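Aldo-keto reductase family 1 member C1 (Caenorhabditis elegans, PDB 1QWK) probably reduces aldehydes and ketones to alcohols with NADPH, as a member of the aldo-keto reductase family. Local coordinates at residues P17-G22 / E272-F277; L45-S50 / T79-T84; Q53-I58 / K101-E106; Y107-L112 / L146-G151. One frame throughout, in Å; residues are numbered along the deposited sequence.

Contact 1. Residues P17-G22 / E272-F277; sequences PVIGLG and ENFEVF
The Phe277 ring turns its edge toward Val18 and Ile19, and its CZ atom is 3.8 Å from Val18 CG2. Ile19 CG2 approaches that same edge in the ring plane, while Val276 CG2 lies over the centre of one Phe277 face, 4.1 Å above it. One face of the Phe274 ring is overlaid near its rim by Phe277 CE2. The Ile19 methyl CG2 meets Phe274 at CE1 (3.8 Å), so this one methyl touches both phenylalanines. A branched isoleucine suits the place because its other arm serves a second partner. With CG1 anti to the backbone N (chi1 -180°), the ethyl arm carries CD1 to within 3.4 Å of Asn273 O, at the end of helix 267-274. That carbonyl is buried with no polar partner in the model, and a methyl is what it meets here. Tyr43 extends the cluster, touching both Ile19 and the Phe274 ring. Val18 and Gly20 are hydrogen-bonded through their backbones to Ile260. Apolar side chains thus pack the C-terminal end of helix 267-274 against the loop leading into strand 21-22, beside the seam where strands 21-22 and 259-261 close the TIM barrel.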
loop_
_atom_site.group_PDB
_atom_site.type_symbol
_atom_site.label_atom_id
_atom_site.label_comp_id
_atom_site.label_asym_id
_atom_site.label_seq_id
_atom_site.Cartn_x
_atom_site.Cartn_y
_atom_site.Cartn_z
ATOM N N PRO A 17 -0.336 3.184 -11.567
ATOM C CA PRO A 17 -0.634 4.550 -11.115
ATOM C C PRO A 17 0.128 4.870 -9.829
ATOM O O PRO A 17 0.193 4.042 -8.923
ATOM C CB PRO A 17 -2.147 4.521 -10.904
ATOM C CG PRO A 17 -2.608 3.531 -11.956
ATOM C CD PRO A 17 -1.575 2.428 -11.833
ATOM N N VAL A 18 0.689 6.075 -9.759
ATOM C CA VAL A 18 1.479 6.509 -8.610
ATOM C C VAL A 18 0.672 6.749 -7.339
ATOM O O VAL A 18 1.232 6.773 -6.244
ATOM C CB VAL A 18 2.273 7.794 -8.928
ATOM C CG1 VAL A 18 3.231 7.539 -10.084
ATOM C CG2 VAL A 18 1.316 8.932 -9.265
ATOM N N ILE A 19 -0.633 6.950 -7.480
ATOM C CA ILE A 19 -1.480 7.160 -6.318
ATOM C C ILE A 19 -2.684 6.236 -6.409
ATOM O O ILE A 19 -3.273 6.058 -7.475
ATOM C CB ILE A 19 -1.942 8.638 -6.197
ATOM C CG1 ILE A 19 -2.830 8.809 -4.957
ATOM C CG2 ILE A 19 -2.671 9.071 -7.464
ATOM C CD1 ILE A 19 -3.123 10.268 -4.610
ATOM N N GLY A 20 -3.025 5.617 -5.290
ATOM C CA GLY A 20 -4.160 4.723 -5.289
ATOM C C GLY A 20 -4.927 4.841 -3.997
ATOM O O GLY A 20 -4.477 5.481 -3.044
ATOM N N LEU A 21 -6.102 4.231 -3.971
ATOM C CA LEU A 21 -6.928 4.245 -2.780
ATOM C C LEU A 21 -6.577 3.032 -1.930
ATOM O O LEU A 21 -6.668 1.892 -2.390
ATOM C CB LEU A 21 -8.411 4.196 -3.162
ATOM C CG LEU A 21 -9.413 4.205 -2.003
ATOM C CD1 LEU A 21 -9.377 5.555 -1.298
ATOM C CD2 LEU A 21 -10.811 3.918 -2.539
ATOM N N GLY A 22 -6.143 3.286 -0.701
ATOM C CA GLY A 22 -5.818 2.205 0.210
ATOM C C GLY A 22 -7.107 1.869 0.933
ATOM O O GLY A 22 -7.727 2.755 1.524
ATOM N N GLU A 272 -8.880 15.615 -1.298
ATOM C CA GLU A 272 -7.720 16.387 -0.862
ATOM C C GLU A 272 -6.408 15.669 -1.175
ATOM O O GLU A 272 -5.474 16.275 -1.690
ATOM C CB GLU A 272 -7.795 16.646 0.645
ATOM C CG GLU A 272 -6.701 17.576 1.173
ATOM C CD GLU A 272 -6.563 17.524 2.687
ATOM O OE1 GLU A 272 -7.601 17.459 3.380
ATOM O OE2 GLU A 272 -5.418 17.563 3.185
ATOM N N ASN A 273 -6.344 14.379 -0.859
ATOM C CA ASN A 273 -5.132 13.604 -1.085
ATOM C C ASN A 273 -4.730 13.484 -2.555
ATOM O O ASN A 273 -3.573 13.204 -2.857
ATOM C CB ASN A 273 -5.270 12.202 -0.482
ATOM C CG ASN A 273 -5.467 12.223 1.029
ATOM O OD1 ASN A 273 -5.042 13.154 1.711
ATOM N ND2 ASN A 273 -6.098 11.181 1.558
ATOM N N PHE A 274 -5.678 13.690 -3.467
ATOM C CA PHE A 274 -5.383 13.584 -4.896
ATOM C C PHE A 274 -4.770 14.860 -5.462
ATOM O O PHE A 274 -4.156 14.846 -6.532
ATOM C CB PHE A 274 -6.662 13.252 -5.678
ATOM C CG PHE A 274 -6.410 12.821 -7.100
ATOM C CD1 PHE A 274 -5.847 11.575 -7.372
ATOM C CD2 PHE A 274 -6.726 13.662 -8.164
ATOM C CE1 PHE A 274 -5.598 11.168 -8.681
ATOM C CE2 PHE A 274 -6.481 13.267 -9.481
ATOM C CZ PHE A 274 -5.915 12.013 -9.739
ATOM N N GLU A 275 -4.934 15.968 -4.744
ATOM C CA GLU A 275 -4.409 17.260 -5.201
ATOM C C GLU A 275 -2.942 17.450 -4.846
ATOM O O GLU A 275 -2.588 18.358 -4.101
ATOM C CB GLU A 275 -5.240 18.392 -4.599
ATOM C CG GLU A 275 -6.705 18.320 -4.981
ATOM C CD GLU A 275 -6.919 18.410 -6.479
ATOM O OE1 GLU A 275 -6.569 19.456 -7.070
ATOM O OE2 GLU A 275 -7.437 17.434 -7.071
ATOM N N VAL A 276 -2.089 16.600 -5.405
ATOM C CA VAL A 276 -0.666 16.677 -5.123
ATOM C C VAL A 276 0.165 16.709 -6.397
ATOM O O VAL A 276 1.363 16.423 -6.370
ATOM C CB VAL A 276 -0.222 15.480 -4.258
ATOM C CG1 VAL A 276 -0.955 15.507 -2.917
ATOM C CG2 VAL A 276 -0.520 14.181 -4.985
ATOM N N PHE A 277 -0.466 17.071 -7.511
ATOM C CA PHE A 277 0.237 17.110 -8.789
ATOM C C PHE A 277 0.473 18.512 -9.347
ATOM O O PHE A 277 0.870 18.663 -10.504
ATOM C CB PHE A 277 -0.521 16.257 -9.808
ATOM C CG PHE A 277 -0.592 14.800 -9.438
ATOM C CD1 PHE A 277 0.553 14.005 -9.472
ATOM C CD2 PHE A 277 -1.795 14.228 -9.030
ATOM C CE1 PHE A 277 0.505 12.663 -9.105
ATOM C CE2 PHE A 277 -1.856 12.884 -8.659
ATOM C CZ PHE A 277 -0.702 12.099 -8.698
#

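Contact 2. Residues L45-S50 / T79-T84; sequences LIDTAS and TTKAWT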
loop_
_atom_site.group_PDB
_atom_site.type_symbol
_atom_site.label_atom_id
_atom_site.label_comp_id
_atom_site.label_asym_id
_atom_site.label_seq_id
_atom_site.Cartn_x
_atom_site.Cartn_y
_atom_site.Cartn_z
ATOM N N LEU A 45 -6.069 3.510 -9.258
ATOM C CA LEU A 45 -5.556 2.304 -8.608
ATOM C C LEU A 45 -6.315 2.081 -7.303
ATOM O O LEU A 45 -6.534 3.016 -6.530
ATOM C CB LEU A 45 -4.045 2.416 -8.328
ATOM C CG LEU A 45 -3.384 1.175 -7.698
ATOM C CD1 LEU A 45 -1.911 1.090 -8.087
ATOM C CD2 LEU A 45 -3.530 1.238 -6.178
ATOM N N ILE A 46 -6.732 0.838 -7.089
ATOM C CA ILE A 46 -7.441 0.434 -5.880
ATOM C C ILE A 46 -6.626 -0.693 -5.253
ATOM O O ILE A 46 -6.329 -1.693 -5.910
ATOM C CB ILE A 46 -8.866 -0.107 -6.183
ATOM C CG1 ILE A 46 -9.692 0.956 -6.923
ATOM C CG2 ILE A 46 -9.558 -0.508 -4.881
ATOM C CD1 ILE A 46 -9.754 2.302 -6.224
ATOM N N ASP A 47 -6.261 -0.524 -3.986
ATOM C CA ASP A 47 -5.462 -1.515 -3.272
ATOM C C ASP A 47 -6.297 -2.221 -2.214
ATOM O O ASP A 47 -6.875 -1.578 -1.339
ATOM C CB ASP A 47 -4.271 -0.832 -2.592
ATOM C CG ASP A 47 -3.336 -1.820 -1.934
ATOM O OD1 ASP A 47 -2.393 -2.294 -2.611
ATOM O OD2 ASP A 47 -3.551 -2.146 -0.748
ATOM N N THR A 48 -6.357 -3.544 -2.298
ATOM C CA THR A 48 -7.124 -4.327 -1.346
ATOM C C THR A 48 -6.327 -5.549 -0.901
ATOM O O THR A 48 -5.138 -5.676 -1.213
ATOM C CB THR A 48 -8.476 -4.761 -1.965
ATOM O OG1 THR A 48 -9.290 -5.377 -0.962
ATOM C CG2 THR A 48 -8.254 -5.733 -3.109
ATOM N N ALA A 49 -6.986 -6.439 -0.167
ATOM C CA ALA A 49 -6.347 -7.650 0.334
ATOM C C ALA A 49 -7.426 -8.630 0.752
ATOM O O ALA A 49 -8.483 -8.225 1.237
ATOM C CB ALA A 49 -5.457 -7.318 1.528
ATOM N N SER A 50 -7.169 -9.919 0.570
ATOM C CA SER A 50 -8.158 -10.916 0.942
ATOM C C SER A 50 -8.533 -10.791 2.419
ATOM O O SER A 50 -9.696 -10.962 2.785
ATOM C CB SER A 50 -7.642 -12.332 0.653
ATOM O OG SER A 50 -6.543 -12.663 1.481
ATOM N N THR A 79 -4.992 -4.002 -7.225
ATOM C CA THR A 79 -3.977 -4.730 -6.469
ATOM C C THR A 79 -4.627 -5.489 -5.322
ATOM O O THR A 79 -5.464 -4.935 -4.623
ATOM C CB THR A 79 -2.955 -3.772 -5.795
ATOM O OG1 THR A 79 -2.251 -3.033 -6.790
ATOM C CG2 THR A 79 -1.959 -4.560 -4.930
ATOM N N THR A 80 -4.273 -6.755 -5.140
ATOM C CA THR A 80 -4.784 -7.475 -3.992
ATOM C C THR A 80 -3.634 -8.282 -3.415
ATOM O O THR A 80 -2.569 -8.395 -4.036
ATOM C CB THR A 80 -6.013 -8.369 -4.298
ATOM O OG1 THR A 80 -6.627 -8.737 -3.054
ATOM C CG2 THR A 80 -5.616 -9.630 -5.042
ATOM N N LYS A 81 -3.837 -8.830 -2.222
ATOM C CA LYS A 81 -2.775 -9.558 -1.544
ATOM C C LYS A 81 -3.213 -10.865 -0.908
ATOM O O LYS A 81 -4.322 -10.970 -0.373
ATOM C CB LYS A 81 -2.173 -8.661 -0.459
ATOM C CG LYS A 81 -2.010 -7.202 -0.855
ATOM C CD LYS A 81 -1.355 -6.405 0.268
ATOM C CE LYS A 81 -1.535 -4.907 0.066
ATOM N NZ LYS A 81 -2.972 -4.514 0.244
ATOM N N ALA A 82 -2.329 -11.855 -0.951
ATOM C CA ALA A 82 -2.612 -13.160 -0.356
ATOM C C ALA A 82 -2.271 -13.105 1.128
ATOM O O ALA A 82 -1.219 -12.593 1.504
ATOM C CB ALA A 82 -1.770 -14.238 -1.048
ATOM N N TRP A 83 -3.163 -13.621 1.970
ATOM C CA TRP A 83 -2.939 -13.622 3.413
ATOM C C TRP A 83 -2.042 -14.803 3.815
ATOM O O TRP A 83 -1.716 -15.655 2.986
ATOM C CB TRP A 83 -4.277 -13.676 4.161
ATOM C CG TRP A 83 -4.155 -13.398 5.625
ATOM C CD1 TRP A 83 -4.704 -14.123 6.642
ATOM C CD2 TRP A 83 -3.409 -12.338 6.245
ATOM N NE1 TRP A 83 -4.343 -13.586 7.856
ATOM C CE2 TRP A 83 -3.550 -12.491 7.644
ATOM C CE3 TRP A 83 -2.636 -11.276 5.754
ATOM C CZ2 TRP A 83 -2.943 -11.620 8.562
ATOM C CZ3 TRP A 83 -2.031 -10.409 6.667
ATOM C CH2 TRP A 83 -2.190 -10.589 8.055
ATOM N N THR A 84 -1.653 -14.853 5.086
ATOM C CA THR A 84 -0.745 -15.886 5.585
ATOM C C THR A 84 -1.081 -17.355 5.309
ATOM O O THR A 84 -0.180 -18.155 5.062
ATOM C CB THR A 84 -0.498 -15.698 7.102
ATOM O OG1 THR A 84 -1.746 -15.703 7.808
ATOM C CG2 THR A 84 0.215 -14.375 7.358
HETATM O O HOH W 1 -0.898 -1.429 -5.053
#
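Lys81 and Asp47 form the ionic core of this contact, a buried salt bridge with NZ 2.6 Å from Asp47 OD2. The ammonium comes from the syn side of the carboxylate, 25° out of its plane. A bend at the last torsion of Lys81 (chi4 69°) swings NZ back to a second acceptor, Thr48 O, at 2.9 Å, which it meets from above the carbonyl plane. Lysine is long enough to reach both acceptors. A weak bond from NZ to Tyr52 OH, the predicted proton donor, agrees with the predicted part of this lysine in lowering the tyrosine's pKa. A methionine in place of this lysine would probably leave Asp47 without its charged mate and Tyr52 without this weak bond.

Water joins the other end of the carboxylate to Thr79, giving a hydrogen to Asp47 OD1 and lying 2.7 Å from Thr79 OG1.

Backbone bonds make a parallel ladder: Thr79 N to Ile46 O, Thr48 N to Thr79 O (2.9 Å), and Ser50 N to Lys81 O. Packing is done by threonines lying side by side, Thr48 CG2 against Thr80 OG1 at 3.4 Å; their hydroxyls are bonded to Asn54 and Glu55 respectively, threonine offering a packing methyl and a bonding hydroxyl.

Helix 55-68, the connection of this beta-alpha-beta unit, covers Ile46 and Thr48, while strands 21-22 and 110-113 continue the sheet beyond the pair.

Contact 3. Residues Q53-I58 / K101-E106; sequences QNEEAI and KKLQLE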
loop_
_atom_site.group_PDB
_atom_site.type_symbol
_atom_site.label_atom_id
_atom_site.label_comp_id
_atom_site.label_asym_id
_atom_site.label_seq_id
_atom_site.Cartn_x
_atom_site.Cartn_y
_atom_site.Cartn_z
ATOM N N GLN A 53 -11.510 -8.494 3.831
ATOM C CA GLN A 53 -12.887 -8.958 3.677
ATOM C C GLN A 53 -13.754 -7.908 2.977
ATOM O O GLN A 53 -14.956 -7.815 3.235
ATOM C CB GLN A 53 -13.501 -9.289 5.043
ATOM C CG GLN A 53 -12.645 -10.166 5.958
ATOM C CD GLN A 53 -12.139 -11.426 5.282
ATOM O OE1 GLN A 53 -12.765 -11.947 4.357
ATOM N NE2 GLN A 53 -11.004 -11.932 5.753
ATOM N N ASN A 54 -13.149 -7.114 2.098
ATOM C CA ASN A 54 -13.911 -6.096 1.380
ATOM C C ASN A 54 -13.793 -6.228 -0.138
ATOM O O ASN A 54 -14.234 -5.345 -0.872
ATOM C CB ASN A 54 -13.478 -4.687 1.808
ATOM C CG ASN A 54 -12.029 -4.385 1.470
ATOM O OD1 ASN A 54 -11.410 -5.085 0.682
ATOM N ND2 ASN A 54 -11.489 -3.321 2.064
ATOM N N GLU A 55 -13.211 -7.329 -0.607
ATOM C CA GLU A 55 -13.047 -7.540 -2.044
ATOM C C GLU A 55 -14.390 -7.651 -2.765
ATOM O O GLU A 55 -14.543 -7.152 -3.877
ATOM C CB GLU A 55 -12.217 -8.802 -2.311
ATOM C CG GLU A 55 -10.764 -8.710 -1.844
ATOM C CD GLU A 55 -10.009 -10.016 -2.033
ATOM O OE1 GLU A 55 -10.515 -11.065 -1.577
ATOM O OE2 GLU A 55 -8.910 -9.997 -2.626
ATOM N N GLU A 56 -15.361 -8.299 -2.131
ATOM C CA GLU A 56 -16.675 -8.459 -2.744
ATOM C C GLU A 56 -17.325 -7.090 -2.972
ATOM O O GLU A 56 -17.903 -6.830 -4.031
ATOM C CB GLU A 56 -17.558 -9.336 -1.854
ATOM C CG GLU A 56 -18.839 -9.822 -2.511
ATOM C CD GLU A 56 -19.570 -10.843 -1.652
ATOM O OE1 GLU A 56 -19.009 -11.935 -1.421
ATOM O OE2 GLU A 56 -20.698 -10.551 -1.204
ATOM N N ALA A 57 -17.213 -6.214 -1.980
ATOM C CA ALA A 57 -17.778 -4.874 -2.073
ATOM C C ALA A 57 -17.070 -4.080 -3.169
ATOM O O ALA A 57 -17.706 -3.356 -3.937
ATOM C CB ALA A 57 -17.645 -4.157 -0.735
ATOM N N ILE A 58 -15.749 -4.219 -3.245
ATOM C CA ILE A 58 -14.980 -3.514 -4.262
ATOM C C ILE A 58 -15.396 -4.003 -5.646
ATOM O O ILE A 58 -15.466 -3.220 -6.594
ATOM C CB ILE A 58 -13.462 -3.723 -4.058
ATOM C CG1 ILE A 58 -13.032 -3.064 -2.744
ATOM C CG2 ILE A 58 -12.687 -3.141 -5.236
ATOM C CD1 ILE A 58 -11.570 -3.258 -2.387
ATOM N N LYS A 101 -12.917 -14.106 -7.952
ATOM C CA LYS A 101 -14.356 -14.346 -7.968
ATOM C C LYS A 101 -15.082 -13.216 -7.239
ATOM O O LYS A 101 -16.077 -12.683 -7.735
ATOM C CB LYS A 101 -14.676 -15.686 -7.301
ATOM C CG LYS A 101 -16.155 -16.018 -7.252
ATOM C CD LYS A 101 -16.390 -17.338 -6.530
ATOM C CE LYS A 101 -17.866 -17.715 -6.534
ATOM N NZ LYS A 101 -18.714 -16.620 -5.980
ATOM N N LYS A 102 -14.580 -12.846 -6.064
ATOM C CA LYS A 102 -15.189 -11.773 -5.281
ATOM C C LYS A 102 -15.083 -10.427 -5.994
ATOM O O LYS A 102 -16.019 -9.625 -5.978
ATOM C CB LYS A 102 -14.522 -11.677 -3.906
ATOM C CG LYS A 102 -14.760 -12.887 -3.023
ATOM C CD LYS A 102 -13.864 -12.861 -1.794
ATOM C CE LYS A 102 -14.101 -14.078 -0.916
ATOM N NZ LYS A 102 -13.091 -14.170 0.165
ATOM N N LEU A 103 -13.940 -10.187 -6.624
ATOM C CA LEU A 103 -13.710 -8.939 -7.343
ATOM C C LEU A 103 -14.430 -8.906 -8.688
ATOM O O LEU A 103 -14.550 -7.847 -9.305
ATOM C CB LEU A 103 -12.210 -8.745 -7.568
ATOM C CG LEU A 103 -11.395 -8.397 -6.317
ATOM C CD1 LEU A 103 -9.907 -8.559 -6.608
ATOM C CD2 LEU A 103 -11.711 -6.966 -5.889
ATOM N N GLN A 104 -14.911 -10.068 -9.124
ATOM C CA GLN A 104 -15.599 -10.205 -10.405
ATOM C C GLN A 104 -14.661 -9.799 -11.542
ATOM O O GLN A 104 -15.064 -9.129 -12.493
ATOM C CB GLN A 104 -16.862 -9.338 -10.436
ATOM C CG GLN A 104 -17.915 -9.731 -9.413
ATOM C CD GLN A 104 -19.225 -8.975 -9.596
ATOM O OE1 GLN A 104 -19.890 -9.107 -10.627
ATOM N NE2 GLN A 104 -19.597 -8.179 -8.599
ATOM N N LEU A 105 -13.402 -10.207 -11.431
ATOM C CA LEU A 105 -12.398 -9.891 -12.440
ATOM C C LEU A 105 -11.785 -11.163 -13.011
ATOM O O LEU A 105 -11.822 -12.220 -12.380
ATOM C CB LEU A 105 -11.288 -9.030 -11.829
ATOM C CG LEU A 105 -11.685 -7.689 -11.213
ATOM C CD1 LEU A 105 -10.476 -7.078 -10.519
ATOM C CD2 LEU A 105 -12.228 -6.763 -12.282
ATOM N N GLU A 106 -11.220 -11.059 -14.209
ATOM C CA GLU A 106 -10.587 -12.206 -14.844
ATOM C C GLU A 106 -9.115 -12.269 -14.445
ATOM O O GLU A 106 -8.461 -13.311 -14.572
ATOM C CB GLU A 106 -10.721 -12.106 -16.365
ATOM C CG GLU A 106 -12.167 -12.130 -16.852
ATOM C CD GLU A 106 -12.917 -13.373 -16.398
ATOM O OE1 GLU A 106 -12.450 -14.493 -16.698
ATOM O OE2 GLU A 106 -13.975 -13.234 -15.743
HETATM O O HOH W 2 -14.408 -12.469 2.378
HETATM O O HOH W 3 -10.654 -13.643 -0.946
HETATM O O HOH W 4 -18.587 -8.659 -5.880
#
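Lys102 runs along the start of helix 55-68, its CB 4.0 Å from Glu55 CB and beside Glu56 N. CG stands anti to the carbonyl carbon (chi1 -66°), and from there the chain is fully extended. CD passes Glu55 OE1 at 3.8 Å, aliphatic carbon lying against the carboxylate. At the tip, NZ stays 4.4 Å from Glu55 OE1, beyond salt-bridge range, and water makes the connection. One water accepts from Lys102 NZ at 2.7 Å and donates to Glu55 OE1; another takes a longer bond from NZ (3.1 Å) and donates to Gln53 OE1. A long cationic chain suits this rim, where it can cover apolar atoms on the way and still carry its charge to water. The other carboxylate oxygen, Glu55 OE2, is held by Thr80 and Ser99, which fix the acid between helix and barrel.

Deeper in, Leu103 takes over. Its CD2 methyl lies 3.5 Å from Glu55 O and 4.0 Å from Ile58 CG2; Leu103 and Ile58 lie side by side, pointing the same way. Lys102 O faces the neighbouring backbone, receiving a CA-H...O contact from Glu56 CA at 3.5 Å; a further water donates to both Lys102 O and Glu56 O and accepts from Gln104 NE2. Gln104, with positive phi, is the C-prime residue of the Schellman motif that ends helix 92-103. Close packing of a first helical turn against a neighbour's last turn joins successive helices in the outer layer of this TIM barrel.

Contact 4. Residues Y107-L112 / L146-G151; sequences YVDLYL and LAKAVG
Lys148 lies across one face of the Tyr107 ring. Its CE is 3.7 Å from the centroid of the Tyr107 ring, a CH-pi contact, and NZ stands 4.6 Å from that centroid, only 2° off the normal, making a cation-pi pair. A bend at chi2 (-63°) of Lys148 folds the chain over the ring. A serine at the tyrosine's position would probably leave this ammonium without its aromatic partner and free the lysine chain to turn.

Beneath this pair the backbones are bonded, Val108 N to Leu146 O and Lys148 N to Val108 O (2.9 Å). Both chains then kink at Asp109 and Lys148, and regular parallel pairing begins, with Tyr111 N to Ala149 O and Gly151 N to Tyr111 O. On one side of the sheet Ala147 CB packs on Tyr111 CB at 3.8 Å. On the other, Leu112 CD2 comes within 3.4 Å of Gly151 CA, a residue without a side chain.

Farther out, Arg73 bonds to Tyr107 O and makes a salt bridge with Asp109, whose carboxylate also accepts from Ile78 N. Phe138 of helix 131-143 meets the Tyr111 ring, and Leu112 lies close to Lys81.

Chemically the contact is graded: cation and aromatic ring at the exposed beginning, small, aliphatic and aromatic side chains (Ala147, Val150, Leu112, Tyr111) about the buried strands. Inside, the polar links between the two segments are backbone hydrogen bonds.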
loop_
_atom_site.group_PDB
_atom_site.type_symbol
_atom_site.label_atom_id
_atom_site.label_comp_id
_atom_site.label_asym_id
_atom_site.label_seq_id
_atom_site.Cartn_x
_atom_site.Cartn_y
_atom_site.Cartn_z
ATOM N N TYR A 107 -8.604 -11.147 -13.949
ATOM C CA TYR A 107 -7.210 -11.051 -13.520
ATOM C C TYR A 107 -7.013 -9.790 -12.689
ATOM O O TYR A 107 -7.842 -8.881 -12.725
ATOM C CB TYR A 107 -6.293 -10.985 -14.747
ATOM C CG TYR A 107 -6.476 -9.734 -15.582
ATOM C CD1 TYR A 107 -5.832 -8.539 -15.240
ATOM C CD2 TYR A 107 -7.318 -9.734 -16.697
ATOM C CE1 TYR A 107 -6.026 -7.376 -15.989
ATOM C CE2 TYR A 107 -7.520 -8.575 -17.451
ATOM C CZ TYR A 107 -6.872 -7.403 -17.092
ATOM O OH TYR A 107 -7.070 -6.253 -17.826
ATOM N N VAL A 108 -5.929 -9.742 -11.922
ATOM C CA VAL A 108 -5.618 -8.548 -11.147
ATOM C C VAL A 108 -4.340 -7.985 -11.752
ATOM O O VAL A 108 -3.554 -8.715 -12.356
ATOM C CB VAL A 108 -5.391 -8.841 -9.633
ATOM C CG1 VAL A 108 -6.715 -9.220 -8.975
ATOM C CG2 VAL A 108 -4.358 -9.938 -9.446
ATOM N N ASP A 109 -4.138 -6.686 -11.605
ATOM C CA ASP A 109 -2.959 -6.056 -12.167
ATOM C C ASP A 109 -1.709 -6.353 -11.350
ATOM O O ASP A 109 -0.620 -6.501 -11.906
ATOM C CB ASP A 109 -3.222 -4.557 -12.295
ATOM C CG ASP A 109 -4.390 -4.263 -13.235
ATOM O OD1 ASP A 109 -4.165 -4.170 -14.463
ATOM O OD2 ASP A 109 -5.538 -4.165 -12.747
ATOM N N LEU A 110 -1.873 -6.476 -10.038
ATOM C CA LEU A 110 -0.747 -6.769 -9.155
ATOM C C LEU A 110 -1.207 -7.666 -8.010
ATOM O O LEU A 110 -2.236 -7.404 -7.385
ATOM C CB LEU A 110 -0.161 -5.459 -8.601
ATOM C CG LEU A 110 0.990 -5.561 -7.581
ATOM C CD1 LEU A 110 2.186 -6.263 -8.200
ATOM C CD2 LEU A 110 1.382 -4.158 -7.110
ATOM N N TYR A 111 -0.453 -8.731 -7.748
ATOM C CA TYR A 111 -0.775 -9.664 -6.672
ATOM C C TYR A 111 0.433 -9.766 -5.755
ATOM O O TYR A 111 1.525 -10.117 -6.205
ATOM C CB TYR A 111 -1.116 -11.042 -7.240
ATOM C CG TYR A 111 -1.723 -11.987 -6.233
ATOM C CD1 TYR A 111 -2.787 -11.582 -5.420
ATOM C CD2 TYR A 111 -1.282 -13.303 -6.132
ATOM C CE1 TYR A 111 -3.399 -12.468 -4.540
ATOM C CE2 TYR A 111 -1.889 -14.196 -5.255
ATOM C CZ TYR A 111 -2.944 -13.777 -4.467
ATOM O OH TYR A 111 -3.563 -14.674 -3.627
ATOM N N LEU A 112 0.235 -9.469 -4.473
ATOM C CA LEU A 112 1.329 -9.471 -3.499
ATOM C C LEU A 112 1.203 -10.469 -2.366
ATOM O O LEU A 112 0.099 -10.836 -1.974
ATOM C CB LEU A 112 1.437 -8.084 -2.849
ATOM C CG LEU A 112 1.416 -6.828 -3.725
ATOM C CD1 LEU A 112 1.404 -5.599 -2.833
ATOM C CD2 LEU A 112 2.616 -6.826 -4.652
ATOM N N LEU A 146 -2.946 -14.858 -14.364
ATOM C CA LEU A 146 -3.925 -14.441 -13.365
ATOM C C LEU A 146 -3.571 -13.089 -12.751
ATOM O O LEU A 146 -4.433 -12.396 -12.208
ATOM C CB LEU A 146 -4.032 -15.498 -12.264
ATOM C CG LEU A 146 -4.560 -16.870 -12.714
ATOM C CD1 LEU A 146 -4.538 -17.853 -11.551
ATOM C CD2 LEU A 146 -5.968 -16.711 -13.255
ATOM N N ALA A 147 -2.296 -12.723 -12.829
ATOM C CA ALA A 147 -1.830 -11.442 -12.298
ATOM C C ALA A 147 -0.868 -10.830 -13.313
ATOM O O ALA A 147 0.036 -11.510 -13.794
ATOM C CB ALA A 147 -1.127 -11.653 -10.958
ATOM N N LYS A 148 -1.062 -9.554 -13.639
ATOM C CA LYS A 148 -0.206 -8.876 -14.614
ATOM C C LYS A 148 1.163 -8.508 -14.051
ATOM O O LYS A 148 2.062 -8.124 -14.796
ATOM C CB LYS A 148 -0.891 -7.610 -15.142
ATOM C CG LYS A 148 -2.221 -7.866 -15.846
ATOM C CD LYS A 148 -2.046 -8.708 -17.098
ATOM C CE LYS A 148 -3.351 -8.809 -17.878
ATOM N NZ LYS A 148 -3.196 -9.616 -19.123
ATOM N N ALA A 149 1.306 -8.632 -12.736
ATOM C CA ALA A 149 2.552 -8.327 -12.043
ATOM C C ALA A 149 2.458 -8.954 -10.656
ATOM O O ALA A 149 1.357 -9.155 -10.133
ATOM C CB ALA A 149 2.742 -6.806 -11.925
ATOM N N VAL A 150 3.603 -9.266 -10.058
ATOM C CA VAL A 150 3.619 -9.874 -8.737
ATOM C C VAL A 150 4.640 -9.199 -7.835
ATOM O O VAL A 150 5.617 -8.617 -8.308
ATOM C CB VAL A 150 3.922 -11.398 -8.807
ATOM C CG1 VAL A 150 2.688 -12.148 -9.315
ATOM C CG2 VAL A 150 5.109 -11.661 -9.718
ATOM N N GLY A 151 4.407 -9.276 -6.531
ATOM C CA GLY A 151 5.312 -8.644 -5.593
ATOM C C GLY A 151 5.115 -9.090 -4.163
ATOM O O GLY A 151 4.425 -10.071 -3.888
#

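How the contacts relate
From the N terminus, contact 1 opens at residues 17-22 and closes only at 272-277, so the other three contacts nest within its long loop. Contact 2 opens next, at 45-50; contact 3 opens at 53-58 before contact 2 closes at 79-84, and closes itself at 101-106, so these two cross. Contact 4 follows both in series, from 107-112 to 146-151. Strands of contacts 1, 2 and 4 belong to one sheet: Leu21 bonds to Leu45 and Asp47, and Leu112 to Thr80 and Ala82. Contact 3 ties two outer helices together and reaches that sheet through Glu55 and Thr80. Contact 1 joins the loop before the first barrel strand to the end of helix 267-274.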